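Local coordinates for protein disulphide isomerase (Xylella fastidiosa, PDB 3FK8) that adopts a thioredoxin-like fold and probably acts as a thiol-disulphide isomerase, at residues S120-G123 / I124-F127; D126-A129 / K130-E133. All coordinates share one frame; numbering follows the deposited sequence.

Interaction 1: residues S120-G123 / I124-F127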
# COMPACT_ATOMS: atom_id res chain seq x y z
N SER A 120 -8.49 9.16 -11.42
CA SER A 120 -7.50 9.88 -12.21
C SER A 120 -6.17 9.91 -11.46
O SER A 120 -6.11 9.67 -10.24
CB SER A 120 -7.97 11.31 -12.44
OG SER A 120 -8.00 12.02 -11.23
N ASP A 121 -5.08 10.24 -12.17
CA ASP A 121 -3.80 10.43 -11.50
C ASP A 121 -3.89 11.52 -10.43
O ASP A 121 -3.25 11.42 -9.39
CB ASP A 121 -2.69 10.79 -12.50
CG ASP A 121 -2.24 9.61 -13.33
OD1 ASP A 121 -2.41 8.45 -12.91
OD2 ASP A 121 -1.62 9.84 -14.38
N GLN A 122 -4.68 12.57 -10.68
CA GLN A 122 -4.81 13.64 -9.73
C GLN A 122 -5.61 13.15 -8.48
O GLN A 122 -5.28 13.52 -7.35
CB GLN A 122 -5.55 14.83 -10.34
CG GLN A 122 -5.60 16.03 -9.35
CD GLN A 122 -4.22 16.59 -9.06
OE1 GLN A 122 -3.45 16.87 -9.97
NE2 GLN A 122 -3.92 16.82 -7.84
N GLY A 123 -6.65 12.31 -8.69
CA GLY A 123 -7.40 11.75 -7.55
C GLY A 123 -6.49 10.88 -6.69
O GLY A 123 -6.57 10.95 -5.47
N ILE A 124 -5.61 10.10 -7.32
CA ILE A 124 -4.69 9.27 -6.58
C ILE A 124 -3.66 10.14 -5.83
O ILE A 124 -3.40 9.95 -4.63
CB ILE A 124 -4.06 8.19 -7.51
CG1 ILE A 124 -5.18 7.20 -7.85
CG2 ILE A 124 -2.85 7.49 -6.87
CD1 ILE A 124 -4.84 6.27 -9.00
N TYR A 125 -3.11 11.14 -6.54
CA TYR A 125 -2.22 12.08 -5.90
C TYR A 125 -2.89 12.71 -4.68
O TYR A 125 -2.30 12.74 -3.59
CB TYR A 125 -1.79 13.16 -6.90
CG TYR A 125 -0.89 14.20 -6.25
CD1 TYR A 125 0.49 14.01 -6.18
CD2 TYR A 125 -1.43 15.34 -5.63
CE1 TYR A 125 1.33 14.96 -5.55
CE2 TYR A 125 -0.63 16.27 -5.00
CZ TYR A 125 0.75 16.07 -4.95
OH TYR A 125 1.58 17.00 -4.35
N ASP A 126 -4.13 13.18 -4.84
CA ASP A 126 -4.79 13.92 -3.75
C ASP A 126 -4.98 12.99 -2.54
O ASP A 126 -4.88 13.42 -1.37
CB ASP A 126 -6.13 14.48 -4.19
CG ASP A 126 -6.00 15.67 -5.12
OD1 ASP A 126 -4.90 16.23 -5.24
OD2 ASP A 126 -7.03 15.98 -5.74
N PHE A 127 -5.32 11.73 -2.81
CA PHE A 127 -5.55 10.77 -1.72
C PHE A 127 -4.28 10.66 -0.86
O PHE A 127 -4.31 10.74 0.38
CB PHE A 127 -5.92 9.40 -2.31
CG PHE A 127 -6.12 8.36 -1.24
CD1 PHE A 127 -7.37 8.16 -0.69
CD2 PHE A 127 -5.04 7.61 -0.78
CE1 PHE A 127 -7.55 7.22 0.34
CE2 PHE A 127 -5.21 6.65 0.26
CZ PHE A 127 -6.44 6.47 0.78

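Interaction 2: residues D126-A129 / K130-E133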
# COMPACT_ATOMS: atom_id res chain seq x y z
N ASP A 126 -4.13 13.18 -4.84
CA ASP A 126 -4.79 13.92 -3.75
C ASP A 126 -4.98 12.99 -2.54
O ASP A 126 -4.88 13.42 -1.37
CB ASP A 126 -6.13 14.48 -4.19
CG ASP A 126 -6.00 15.67 -5.12
OD1 ASP A 126 -4.90 16.23 -5.24
OD2 ASP A 126 -7.03 15.98 -5.74
N PHE A 127 -5.32 11.73 -2.81
CA PHE A 127 -5.55 10.77 -1.72
C PHE A 127 -4.28 10.66 -0.86
O PHE A 127 -4.31 10.74 0.38
CB PHE A 127 -5.92 9.40 -2.31
CG PHE A 127 -6.12 8.36 -1.24
CD1 PHE A 127 -7.37 8.16 -0.69
CD2 PHE A 127 -5.04 7.61 -0.78
CE1 PHE A 127 -7.55 7.22 0.34
CE2 PHE A 127 -5.21 6.65 0.26
CZ PHE A 127 -6.44 6.47 0.78
N PHE A 128 -3.13 10.43 -1.49
CA PHE A 128 -1.90 10.27 -0.74
C PHE A 128 -1.35 11.57 -0.17
O PHE A 128 -0.84 11.63 0.94
CB PHE A 128 -0.86 9.50 -1.59
CG PHE A 128 -1.23 8.06 -1.79
CD1 PHE A 128 -0.98 7.13 -0.75
CD2 PHE A 128 -1.94 7.62 -2.89
CE1 PHE A 128 -1.37 5.80 -0.87
CE2 PHE A 128 -2.35 6.31 -3.00
CZ PHE A 128 -2.07 5.40 -1.99
N ALA A 129 -1.58 12.67 -0.90
CA ALA A 129 -1.16 14.00 -0.42
C ALA A 129 -1.89 14.36 0.87
O ALA A 129 -1.27 14.95 1.78
CB ALA A 129 -1.41 15.06 -1.50
N LYS A 130 -3.19 14.05 0.99
CA LYS A 130 -3.94 14.33 2.21
C LYS A 130 -3.28 13.69 3.41
O LYS A 130 -3.26 14.28 4.50
CB LYS A 130 -5.39 13.86 2.08
CG LYS A 130 -6.31 14.37 3.18
CD LYS A 130 -7.50 15.07 2.58
CE LYS A 130 -8.34 14.08 1.79
NZ LYS A 130 -7.63 13.50 0.60
N ILE A 131 -2.78 12.45 3.26
CA ILE A 131 -2.11 11.77 4.35
C ILE A 131 -0.84 12.53 4.75
O ILE A 131 -0.50 12.59 5.94
CB ILE A 131 -1.79 10.34 3.94
CG1 ILE A 131 -3.07 9.52 3.74
CG2 ILE A 131 -0.85 9.68 4.97
CD1 ILE A 131 -2.86 8.23 2.89
N THR A 132 -0.17 13.16 3.79
CA THR A 132 1.10 13.86 4.08
C THR A 132 0.88 15.24 4.70
O THR A 132 1.85 15.84 5.17
CB THR A 132 2.00 13.99 2.81
OG1 THR A 132 1.42 14.94 1.89
CG2 THR A 132 2.19 12.63 2.13
N GLU A 133 -0.36 15.74 4.70
CA GLU A 133 -0.70 17.05 5.29
C GLU A 133 -0.53 17.04 6.81
O GLU A 133 -0.25 18.11 7.41
CB GLU A 133 -2.14 17.45 4.98
CG GLU A 133 -2.42 17.81 3.54
CD GLU A 133 -3.90 18.14 3.29
OE1 GLU A 133 -4.23 18.42 2.12
OE2 GLU A 133 -4.73 18.13 4.24
OXT GLU A 133 -0.68 15.98 7.43

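Interaction 1: residues S120-G123 / I124-F127
Q122 and D126, one helical turn apart, are joined by their side chains: NE2 of Q122 donates to OD1 of D126 over 2.8 Å. The carboxylate oxygen lies close to the amide plane of Q122, yet the amide reaches that oxygen from above the carboxylate plane, and the two flat groups are turned 52° against each other. Q122 gets there by a folded chain: CG is anti to the backbone N (chi1 -175°), then a bend at chi2 (65°) turns CD across toward Y125, and NE2 points on from there to D126. On its way the same NE2 passes obliquely by the Y125 ring, 3.6 Å from Y125 CD2, while OD1 of D126 lies in plane at the edge of that ring. Beneath the side chains, Q122 O accepts from D126 N at 2.8 Å. These bonds open helix 121-132, the C-terminal helix of the thioredoxin-like fold. S120 is its N-cap: S120 OG accepts from G123 N at 2.9 Å, and S120 O takes I124 N at 3.0 Å, so the cap residue binds the first turn through both side chain and backbone. D121 O and G123 O continue the ladder to Y125 N and F127 N. Farther out, D121 OD1 is hydrogen-bonded to S50 OG, tying the helix start to the end of helix 42-51. I124 is buried against L47, S50 and L51 of that helix, and Y125 lies on N56 and L59 of helix 54-63, its ring in a cation-pi contact with K55.

Interaction 2: residues D126-A129 / K130-E133
I131 reaches back along the helix with its CD1 set against two phenylalanines from their C-terminal side, 3.9 Å from F127 CE2 and 4.2 Å from F128 CD1, obliquely to both rings. The three form an apolar cluster on the last turns of helix 121-132, the C-terminal helix of the thioredoxin-like fold. The phenyl groups are themselves set edge to face: F127 CD2 stands 3.6 Å above the plane of F128, over its centre, while F128 CG lies at the edge of F127, in its plane. Different first torsions bring this about, CG of F127 being anti to the backbone N and CG of F128 beside it (chi1 -70°). F128 is buried against L47 and L51 of helix 42-51 and L59 and I60 of helix 54-63; F127 rests on T108 and L113, and I131 on F64. Across the backbone, D126 O still receives K130 N in a regular bond of 3.0 Å. After it the helix frays: F128 O is shared by weak bonds from I131 N and T132 N, and A129 O by weak ones from T132 N and E133 N. I131 O, near the chain end, accepts from NH1 of R105 on the edge strand 104-107. The methyl CG2 of T132 lies 3.4 Å from F128 O. Its hydroxyl, with OG1 between the backbone N and the carbonyl carbon (chi1 70°), turns back on the chain, and T132 OG1 donates to A129 O over 2.7 Å, with a C=O...OG1 angle of 122°.

Interactions 1 and 2 are successive lengths of one helix, 121-132, with centres about 9 Å apart, and they share D126 and F127. D126 faces both ways: its carboxylate is bound by the earlier turn, its carbonyl by the later one. Bonding runs from the capped start in 120-127 to the weakly bonded end in 130-133. On the inner side I124 and F128, one turn apart, both pack on L47 and L51 of helix 42-51. C41 directly precedes that helix and C44 lies in its first turn, a CxxC pattern consistent with a thioredoxin-type redox site. Formic acid molecules, probably from the crystallisation liquor, lie about 5 Å from the D121 side chain and about 4 Å from that of I131.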